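Microcompartments protein (Desulfitobacterium hafniense, PDB 3NWG) probably serves as a structural shell protein of a bacterial microcompartment, building its subunit from two BMC domains in tandem. Local coordinates at residues 80-89 against 120-128; 94-105 against 134-144. All coordinates share one frame; numbering follows the deposited sequence.

Contact 1: residues 80-89 against 120-128; sequences QVLTAISAAT and QVDLVEIRI
Thr89 OG1 bonds to Val124 O at 2.7 Å, and that carbonyl belongs to a classic beta bulge, where Val124 and Glu125 both face Thr139 of the adjoining strand. The hydroxyl comes in over the carbonyl, 41° out of its plane. The extra residue also resets the side-chain pattern: Val124 and Glu125 both direct CB away from helix 80-85, while Leu123 and Ile126, three positions apart, both direct theirs toward it.

These two carry the apolar packing. With CG1 beside its backbone N and the chain extended beyond it (chi2 174°), Ile126 pushes CD1 among Val81, Ala84 and Ile85. That methyl lies 3.7 Å from Ala84 CB and also 3.7 Å from Ile85 CG1, whereas Leu123 CD1 slips under the first turn, 3.8 Å from Val81 CA. Ala84 CB itself meets Leu123 CB at 4.2 Å, and its small size is consistent with the close approach of the segment axes, which pass at 7.0 Å and cross at -60°.

At the start of helix 80-85, Gln80 reaches toward the N-terminal end of the strand, and its NE2 makes a weak, bent bond to Asp122 OD1 at 3.1 Å, the amide standing steeply to the carboxylate. Leu108 and Ala112 of helix 105-117 also touch Ile126, so this short helix and the longer one share the same isoleucine. The arrangement is that of a tandem BMC protein in which the helix leading from the first sheet to the second lies across the bulged strand of the second that is outermost within this chain.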
loop_
_atom_site.group_PDB
_atom_site.type_symbol
_atom_site.label_atom_id
_atom_site.label_comp_id
_atom_site.label_asym_id
_atom_site.label_seq_id
_atom_site.Cartn_x
_atom_site.Cartn_y
_atom_site.Cartn_z
ATOM N N GLN A 80 -15.150 14.046 -18.817
ATOM C CA GLN A 80 -13.853 13.393 -18.648
ATOM C C GLN A 80 -13.016 14.037 -17.571
ATOM O O GLN A 80 -12.219 13.369 -16.934
ATOM C CB GLN A 80 -13.069 13.384 -19.951
ATOM C CG GLN A 80 -13.482 12.284 -20.907
ATOM C CD GLN A 80 -12.487 12.092 -22.017
ATOM O OE1 GLN A 80 -12.382 12.912 -22.935
ATOM N NE2 GLN A 80 -11.741 10.998 -21.943
ATOM N N VAL A 81 -13.185 15.339 -17.381
ATOM C CA VAL A 81 -12.532 16.027 -16.283
ATOM C C VAL A 81 -12.918 15.384 -14.948
ATOM O O VAL A 81 -12.062 15.147 -14.091
ATOM C CB VAL A 81 -12.884 17.518 -16.263
ATOM C CG1 VAL A 81 -12.324 18.175 -15.011
ATOM C CG2 VAL A 81 -12.379 18.207 -17.540
ATOM N N LEU A 82 -14.201 15.078 -14.784
ATOM C CA LEU A 82 -14.681 14.514 -13.528
ATOM C C LEU A 82 -14.122 13.116 -13.309
ATOM O O LEU A 82 -13.545 12.838 -12.262
ATOM C CB LEU A 82 -16.208 14.514 -13.466
ATOM C CG LEU A 82 -16.851 15.881 -13.693
ATOM C CD1 LEU A 82 -18.309 15.713 -14.030
ATOM C CD2 LEU A 82 -16.648 16.831 -12.504
ATOM N N THR A 83 -14.267 12.245 -14.299
ATOM C CA THR A 83 -13.754 10.893 -14.159
ATOM C C THR A 83 -12.225 10.894 -13.935
ATOM O O THR A 83 -11.718 10.122 -13.126
ATOM C CB THR A 83 -14.181 9.975 -15.339
ATOM O OG1 THR A 83 -13.884 10.612 -16.584
ATOM C CG2 THR A 83 -15.683 9.701 -15.302
ATOM N N ALA A 84 -11.505 11.783 -14.617
ATOM C CA ALA A 84 -10.054 11.886 -14.458
ATOM C C ALA A 84 -9.680 12.250 -13.030
ATOM O O ALA A 84 -8.815 11.601 -12.434
ATOM C CB ALA A 84 -9.461 12.891 -15.438
ATOM N N ILE A 85 -10.336 13.282 -12.489
ATOM C CA ILE A 85 -10.120 13.733 -11.107
ATOM C C ILE A 85 -10.349 12.594 -10.107
ATOM O O ILE A 85 -9.492 12.317 -9.253
ATOM C CB ILE A 85 -11.013 14.942 -10.752
ATOM C CG1 ILE A 85 -10.428 16.216 -11.345
ATOM C CG2 ILE A 85 -11.116 15.114 -9.248
ATOM C CD1 ILE A 85 -11.422 17.341 -11.472
ATOM N N SER A 86 -11.491 11.925 -10.242
ATOM C CA SER A 86 -11.852 10.806 -9.376
ATOM C C SER A 86 -11.045 9.530 -9.682
ATOM O O SER A 86 -11.538 8.418 -9.478
ATOM C CB SER A 86 -13.355 10.526 -9.491
ATOM O OG SER A 86 -13.685 10.110 -10.805
ATOM N N ALA A 87 -9.812 9.705 -10.172
ATOM C CA ALA A 87 -8.878 8.603 -10.471
ATOM C C ALA A 87 -9.591 7.385 -11.050
ATOM O O ALA A 87 -9.503 6.286 -10.499
ATOM C CB ALA A 87 -8.068 8.219 -9.211
ATOM N N ALA A 88 -10.296 7.583 -12.160
ATOM C CA ALA A 88 -11.257 6.588 -12.638
ATOM C C ALA A 88 -11.399 6.467 -14.170
ATOM O O ALA A 88 -12.296 5.764 -14.659
ATOM C CB ALA A 88 -12.621 6.848 -11.990
ATOM N N THR A 89 -10.533 7.154 -14.922
ATOM C CA THR A 89 -10.476 6.982 -16.384
ATOM C C THR A 89 -10.007 5.553 -16.710
ATOM O O THR A 89 -9.021 5.079 -16.119
ATOM C CB THR A 89 -9.570 8.044 -17.086
ATOM O OG1 THR A 89 -8.545 8.477 -16.186
ATOM C CG2 THR A 89 -10.384 9.266 -17.516
ATOM N N GLN A 120 -10.522 15.513 -30.438
ATOM C CA GLN A 120 -10.600 14.106 -30.052
ATOM C C GLN A 120 -9.381 13.700 -29.219
ATOM O O GLN A 120 -8.380 13.197 -29.745
ATOM C CB GLN A 120 -10.715 13.208 -31.298
ATOM C CG GLN A 120 -11.379 13.865 -32.532
ATOM C CD GLN A 120 -10.385 14.640 -33.439
ATOM O OE1 GLN A 120 -9.554 15.432 -32.958
ATOM N NE2 GLN A 120 -10.482 14.408 -34.762
ATOM N N VAL A 121 -9.471 13.942 -27.917
ATOM C CA VAL A 121 -8.468 13.488 -26.963
ATOM C C VAL A 121 -9.200 12.722 -25.865
ATOM O O VAL A 121 -10.420 12.807 -25.756
ATOM C CB VAL A 121 -7.650 14.677 -26.350
ATOM C CG1 VAL A 121 -6.723 15.306 -27.386
ATOM C CG2 VAL A 121 -8.571 15.731 -25.755
ATOM N N ASP A 122 -8.459 11.960 -25.074
ATOM C CA ASP A 122 -8.978 11.416 -23.831
ATOM C C ASP A 122 -8.036 11.848 -22.731
ATOM O O ASP A 122 -6.830 11.652 -22.851
ATOM C CB ASP A 122 -9.079 9.889 -23.895
ATOM C CG ASP A 122 -10.134 9.411 -24.901
ATOM O OD1 ASP A 122 -11.356 9.575 -24.639
ATOM O OD2 ASP A 122 -9.742 8.869 -25.965
ATOM N N LEU A 123 -8.566 12.467 -21.676
ATOM C CA LEU A 123 -7.742 12.814 -20.513
ATOM C C LEU A 123 -7.297 11.512 -19.885
ATOM O O LEU A 123 -8.062 10.546 -19.858
ATOM C CB LEU A 123 -8.506 13.675 -19.497
ATOM C CG LEU A 123 -9.171 14.998 -19.913
ATOM C CD1 LEU A 123 -9.654 15.734 -18.697
ATOM C CD2 LEU A 123 -8.262 15.908 -20.722
ATOM N N VAL A 124 -6.055 11.466 -19.422
ATOM C CA VAL A 124 -5.509 10.231 -18.860
ATOM C C VAL A 124 -5.525 10.291 -17.333
ATOM O O VAL A 124 -6.033 9.379 -16.684
ATOM C CB VAL A 124 -4.102 9.902 -19.402
ATOM C CG1 VAL A 124 -3.601 8.595 -18.822
ATOM C CG2 VAL A 124 -4.125 9.824 -20.911
ATOM N N GLU A 125 -4.972 11.363 -16.767
ATOM C CA GLU A 125 -5.062 11.601 -15.328
ATOM C C GLU A 125 -4.963 13.075 -14.954
ATOM O O GLU A 125 -4.441 13.903 -15.704
ATOM C CB GLU A 125 -4.040 10.758 -14.544
ATOM C CG GLU A 125 -2.616 11.293 -14.478
ATOM C CD GLU A 125 -1.698 10.407 -13.626
ATOM O OE1 GLU A 125 -0.472 10.693 -13.539
ATOM O OE2 GLU A 125 -2.199 9.414 -13.043
ATOM N N ILE A 126 -5.500 13.383 -13.783
ATOM C CA ILE A 126 -5.394 14.698 -13.189
ATOM C C ILE A 126 -4.774 14.538 -11.809
ATOM O O ILE A 126 -5.160 13.662 -11.041
ATOM C CB ILE A 126 -6.772 15.389 -13.111
ATOM C CG1 ILE A 126 -7.225 15.789 -14.524
ATOM C CG2 ILE A 126 -6.723 16.586 -12.173
ATOM C CD1 ILE A 126 -8.647 16.360 -14.627
ATOM N N ARG A 127 -3.791 15.368 -11.501
ATOM C CA ARG A 127 -3.221 15.329 -10.175
ATOM C C ARG A 127 -3.333 16.679 -9.517
ATOM O O ARG A 127 -2.616 17.615 -9.851
ATOM C CB ARG A 127 -1.777 14.831 -10.202
ATOM C CG ARG A 127 -1.628 13.387 -10.659
ATOM C CD ARG A 127 -1.600 12.403 -9.509
ATOM N NE ARG A 127 -0.665 11.323 -9.829
ATOM C CZ ARG A 127 0.605 11.271 -9.418
ATOM N NH1 ARG A 127 1.378 10.251 -9.781
ATOM N NH2 ARG A 127 1.110 12.232 -8.641
ATOM N N ILE A 128 -4.288 16.755 -8.602
ATOM C CA ILE A 128 -4.446 17.857 -7.672
ATOM C C ILE A 128 -3.470 17.647 -6.499
ATOM O O ILE A 128 -3.327 16.523 -6.008
ATOM C CB ILE A 128 -5.917 17.877 -7.189
ATOM C CG1 ILE A 128 -6.729 18.909 -7.964
ATOM C CG2 ILE A 128 -6.031 18.182 -5.709
ATOM C CD1 ILE A 128 -6.917 18.601 -9.426
#

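Contact 2: residues 94-105 against 134-144; sequences IKALGIIETFSI and GKSFVTLTGDV
Strands 96-102 and 136-142 run antiparallel, their segment axes 4.6 Å apart at 159°, with reciprocal backbone bonds at the hydrogen-bonded pairs Gly98-Leu140, Ile100-Val138 and Thr102-Ser136, those of the middle pair lying in the carbonyl plane with Ile100 N 2.8 Å from Val138 O.

On the face of Ile100 and Val138, Ile100 CB meets Val138 CG1 at 3.8 Å. Leu140, whose CG sits between the backbone N and the carbonyl carbon (chi1 47°), leans across the strand, putting CD1 3.4 Å from Gly98 O where the glycine offers only backbone. Leu108 and Ala112 of helix 105-117 cover Val138 on this face.

The opposite face carries the non-hydrogen-bonded pairs. Ile99 and Thr139 run alongside each other, Ile99 CG1 3.7 Å from Thr139 CG2, and Ile99 CG2 also meets Phe137 CD2, oblique to the ring. Nearby, the extended Lys135 crosses Glu101, its CD 3.3 Å from Glu101 OE2, and runs alongside Phe103, its CE 4.0 Å from Phe103 CE1. NZ remains beyond salt-bridge range of that carboxylate and makes a weak bond to Asn11 O of a neighbouring subunit, while Glu101 OE2 accepts from Ile13 N of the same neighbouring subunit. An alanine in place of Lys135 would probably leave Glu101 without its nearby positive charge, Asn11 O of the neighbouring subunit without its weak donor, and a gap beside the Phe103 ring. These are the two inner strands of the BMC-domain sheet, ordered 2-3-1-4; here helix 105-117 packs on one face and a neighbouring subunit on the other.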
loop_
_atom_site.group_PDB
_atom_site.type_symbol
_atom_site.label_atom_id
_atom_site.label_comp_id
_atom_site.label_asym_id
_atom_site.label_seq_id
_atom_site.Cartn_x
_atom_site.Cartn_y
_atom_site.Cartn_z
ATOM N N ILE A 94 -2.255 4.918 -24.895
ATOM C CA ILE A 94 -1.687 6.245 -25.046
ATOM C C ILE A 94 -0.910 6.372 -26.362
ATOM O O ILE A 94 -0.055 5.552 -26.676
ATOM C CB ILE A 94 -0.896 6.728 -23.771
ATOM C CG1 ILE A 94 0.608 6.687 -23.961
ATOM C CG2 ILE A 94 -1.382 6.052 -22.492
ATOM C CD1 ILE A 94 1.153 8.052 -24.261
ATOM N N LYS A 95 -1.257 7.377 -27.150
ATOM C CA LYS A 95 -0.629 7.576 -28.444
ATOM C C LYS A 95 0.333 8.720 -28.258
ATOM O O LYS A 95 1.361 8.531 -27.641
ATOM C CB LYS A 95 -1.669 7.873 -29.520
ATOM C CG LYS A 95 -2.814 6.902 -29.519
ATOM C CD LYS A 95 -3.609 6.999 -30.797
ATOM C CE LYS A 95 -4.851 6.123 -30.713
ATOM N NZ LYS A 95 -5.462 5.907 -32.056
ATOM N N ALA A 96 0.000 9.905 -28.759
ATOM C CA ALA A 96 0.750 11.102 -28.419
ATOM C C ALA A 96 0.355 11.551 -27.002
ATOM O O ALA A 96 -0.795 11.406 -26.609
ATOM C CB ALA A 96 0.486 12.195 -29.428
ATOM N N LEU A 97 1.307 12.092 -26.245
ATOM C CA LEU A 97 1.079 12.419 -24.847
ATOM C C LEU A 97 1.242 13.906 -24.548
ATOM O O LEU A 97 2.320 14.475 -24.712
ATOM C CB LEU A 97 2.011 11.598 -23.959
ATOM C CG LEU A 97 1.896 11.759 -22.442
ATOM C CD1 LEU A 97 0.664 11.047 -21.886
ATOM C CD2 LEU A 97 3.139 11.221 -21.775
ATOM N N GLY A 98 0.154 14.521 -24.101
ATOM C CA GLY A 98 0.157 15.912 -23.694
ATOM C C GLY A 98 0.056 16.055 -22.187
ATOM O O GLY A 98 -0.613 15.270 -21.522
ATOM N N ILE A 99 0.751 17.050 -21.648
ATOM C CA ILE A 99 0.732 17.334 -20.217
ATOM C C ILE A 99 0.638 18.839 -20.013
ATOM O O ILE A 99 1.434 19.593 -20.594
ATOM C CB ILE A 99 2.008 16.829 -19.492
ATOM C CG1 ILE A 99 2.327 15.371 -19.864
ATOM C CG2 ILE A 99 1.856 17.000 -17.987
ATOM C CD1 ILE A 99 3.755 14.881 -19.436
ATOM N N ILE A 100 -0.330 19.274 -19.205
ATOM C CA ILE A 100 -0.415 20.673 -18.784
ATOM C C ILE A 100 -0.242 20.767 -17.278
ATOM O O ILE A 100 -0.843 19.993 -16.534
ATOM C CB ILE A 100 -1.748 21.334 -19.189
ATOM C CG1 ILE A 100 -1.978 21.182 -20.692
ATOM C CG2 ILE A 100 -1.763 22.815 -18.773
ATOM C CD1 ILE A 100 -3.371 21.526 -21.147
ATOM N N GLU A 101 0.559 21.730 -16.838
ATOM C CA GLU A 101 0.902 21.852 -15.435
ATOM C C GLU A 101 0.747 23.314 -15.019
ATOM O O GLU A 101 1.348 24.198 -15.627
ATOM C CB GLU A 101 2.322 21.332 -15.219
ATOM C CG GLU A 101 2.889 21.377 -13.805
ATOM C CD GLU A 101 4.428 21.218 -13.807
ATOM O OE1 GLU A 101 5.031 21.210 -14.905
ATOM O OE2 GLU A 101 5.051 21.104 -12.733
ATOM N N THR A 102 -0.090 23.553 -14.002
ATOM C CA THR A 102 -0.440 24.903 -13.539
ATOM C C THR A 102 -0.193 25.053 -12.035
ATOM O O THR A 102 -0.123 24.051 -11.297
ATOM C CB THR A 102 -1.940 25.299 -13.822
ATOM O OG1 THR A 102 -2.808 24.496 -13.021
ATOM C CG2 THR A 102 -2.321 25.140 -15.273
ATOM N N PHE A 103 -0.096 26.316 -11.607
ATOM C CA PHE A 103 0.176 26.701 -10.227
ATOM C C PHE A 103 -1.038 26.613 -9.281
ATOM O O PHE A 103 -0.877 26.646 -8.058
ATOM C CB PHE A 103 0.761 28.128 -10.194
ATOM C CG PHE A 103 2.222 28.209 -10.585
ATOM C CD1 PHE A 103 3.211 27.620 -9.786
ATOM C CD2 PHE A 103 2.610 28.893 -11.736
ATOM C CE1 PHE A 103 4.558 27.694 -10.132
ATOM C CE2 PHE A 103 3.979 28.978 -12.108
ATOM C CZ PHE A 103 4.951 28.374 -11.297
ATOM N N SER A 104 -2.244 26.508 -9.844
ATOM C CA SER A 104 -3.474 26.463 -9.046
ATOM C C SER A 104 -4.428 25.388 -9.555
ATOM O O SER A 104 -4.455 25.084 -10.754
ATOM C CB SER A 104 -4.174 27.820 -9.075
ATOM O OG SER A 104 -5.135 27.885 -10.123
ATOM N N ILE A 105 -5.231 24.841 -8.644
ATOM C CA ILE A 105 -6.192 23.801 -8.990
ATOM C C ILE A 105 -7.293 24.346 -9.902
ATOM O O ILE A 105 -7.774 23.639 -10.805
ATOM C CB ILE A 105 -6.797 23.162 -7.724
ATOM C CG1 ILE A 105 -5.722 22.380 -6.956
ATOM C CG2 ILE A 105 -7.992 22.265 -8.075
ATOM C CD1 ILE A 105 -6.099 21.971 -5.539
ATOM N N GLY A 134 1.945 22.909 -4.816
ATOM C CA GLY A 134 0.579 23.365 -5.122
ATOM C C GLY A 134 0.266 23.126 -6.596
ATOM O O GLY A 134 -0.865 23.373 -7.063
ATOM N N LYS A 135 1.287 22.641 -7.311
ATOM C CA LYS A 135 1.238 22.371 -8.751
ATOM C C LYS A 135 0.312 21.206 -9.059
ATOM O O LYS A 135 0.367 20.159 -8.415
ATOM C CB LYS A 135 2.642 22.052 -9.304
ATOM C CG LYS A 135 3.602 23.240 -9.421
ATOM C CD LYS A 135 4.955 22.782 -9.948
ATOM C CE LYS A 135 5.942 23.937 -10.041
ATOM N NZ LYS A 135 7.360 23.483 -10.221
ATOM N N SER A 136 -0.539 21.400 -10.052
ATOM C CA SER A 136 -1.427 20.359 -10.486
ATOM C C SER A 136 -1.115 20.097 -11.954
ATOM O O SER A 136 -0.509 20.943 -12.617
ATOM C CB SER A 136 -2.883 20.806 -10.296
ATOM O OG SER A 136 -3.139 21.187 -8.956
ATOM N N PHE A 137 -1.505 18.925 -12.453
ATOM C CA PHE A 137 -1.334 18.634 -13.863
ATOM C C PHE A 137 -2.348 17.676 -14.476
ATOM O O PHE A 137 -2.952 16.862 -13.780
ATOM C CB PHE A 137 0.106 18.212 -14.176
ATOM C CG PHE A 137 0.481 16.866 -13.655
ATOM C CD1 PHE A 137 1.171 16.746 -12.447
ATOM C CD2 PHE A 137 0.183 15.708 -14.392
ATOM C CE1 PHE A 137 1.544 15.486 -11.965
ATOM C CE2 PHE A 137 0.545 14.444 -13.922
ATOM C CZ PHE A 137 1.234 14.328 -12.707
ATOM N N VAL A 138 -2.535 17.818 -15.789
ATOM C CA VAL A 138 -3.378 16.934 -16.580
ATOM C C VAL A 138 -2.559 16.309 -17.711
ATOM O O VAL A 138 -1.721 16.975 -18.319
ATOM C CB VAL A 138 -4.662 17.652 -17.111
ATOM C CG1 VAL A 138 -4.323 18.823 -18.005
ATOM C CG2 VAL A 138 -5.592 16.679 -17.834
ATOM N N THR A 139 -2.776 15.013 -17.943
ATOM C CA THR A 139 -2.216 14.328 -19.105
ATOM C C THR A 139 -3.358 13.855 -19.999
ATOM O O THR A 139 -4.445 13.516 -19.508
ATOM C CB THR A 139 -1.351 13.108 -18.732
ATOM O OG1 THR A 139 -2.158 12.153 -18.031
ATOM C CG2 THR A 139 -0.146 13.505 -17.875
ATOM N N LEU A 140 -3.107 13.850 -21.307
ATOM C CA LEU A 140 -4.071 13.388 -22.289
ATOM C C LEU A 140 -3.391 12.735 -23.499
ATOM O O LEU A 140 -2.211 12.954 -23.737
ATOM C CB LEU A 140 -5.022 14.519 -22.701
ATOM C CG LEU A 140 -4.677 15.973 -23.103
ATOM C CD1 LEU A 140 -3.628 16.660 -22.248
ATOM C CD2 LEU A 140 -4.316 16.078 -24.560
ATOM N N THR A 141 -4.129 11.905 -24.234
ATOM C CA THR A 141 -3.634 11.340 -25.482
ATOM C C THR A 141 -4.612 11.484 -26.622
ATOM O O THR A 141 -5.770 11.832 -26.426
ATOM C CB THR A 141 -3.300 9.844 -25.378
ATOM O OG1 THR A 141 -4.364 9.165 -24.700
ATOM C CG2 THR A 141 -2.045 9.659 -24.627
ATOM N N GLY A 142 -4.100 11.182 -27.811
ATOM C CA GLY A 142 -4.816 11.219 -29.084
ATOM C C GLY A 142 -3.744 11.155 -30.164
ATOM O O GLY A 142 -2.569 10.910 -29.866
ATOM N N ASP A 143 -4.124 11.365 -31.419
ATOM C CA ASP A 143 -3.118 11.506 -32.466
ATOM C C ASP A 143 -2.372 12.827 -32.220
ATOM O O ASP A 143 -2.805 13.651 -31.418
ATOM C CB ASP A 143 -3.764 11.448 -33.852
ATOM C CG ASP A 143 -4.592 12.681 -34.162
ATOM O OD1 ASP A 143 -5.836 12.543 -34.223
ATOM O OD2 ASP A 143 -4.001 13.786 -34.325
ATOM N N VAL A 144 -1.257 13.037 -32.897
ATOM C CA VAL A 144 -0.413 14.181 -32.563
ATOM C C VAL A 144 -1.064 15.542 -32.817
ATOM O O VAL A 144 -0.944 16.441 -31.981
ATOM C CB VAL A 144 0.951 14.112 -33.247
ATOM C CG1 VAL A 144 1.914 15.116 -32.616
ATOM C CG2 VAL A 144 1.505 12.705 -33.131
#

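In the fold
Contacts 1 and 2 have centres 10 Å apart and meet in one four-stranded antiparallel sheet, ordered 122-127, 136-142, 96-102, 164-170. Their segments alternate along the chain. Strand 122-127 of contact 1 is tied to strand 136-142 of contact 2 by two probable hydrogen bonds, Val124 N to Thr139 O at 2.6 Å and Arg127 N to Phe137 O at 2.9 Å. Helix 79-85 packs on strand 122-127, outermost within this chain, whereas contact 2 joins the two inner strands. A glycerol, probably from crystallisation, lies about 4 Å from the side chain of Phe137; Arg127 NH1, on strand 122-127, makes a weak bond to glycerol.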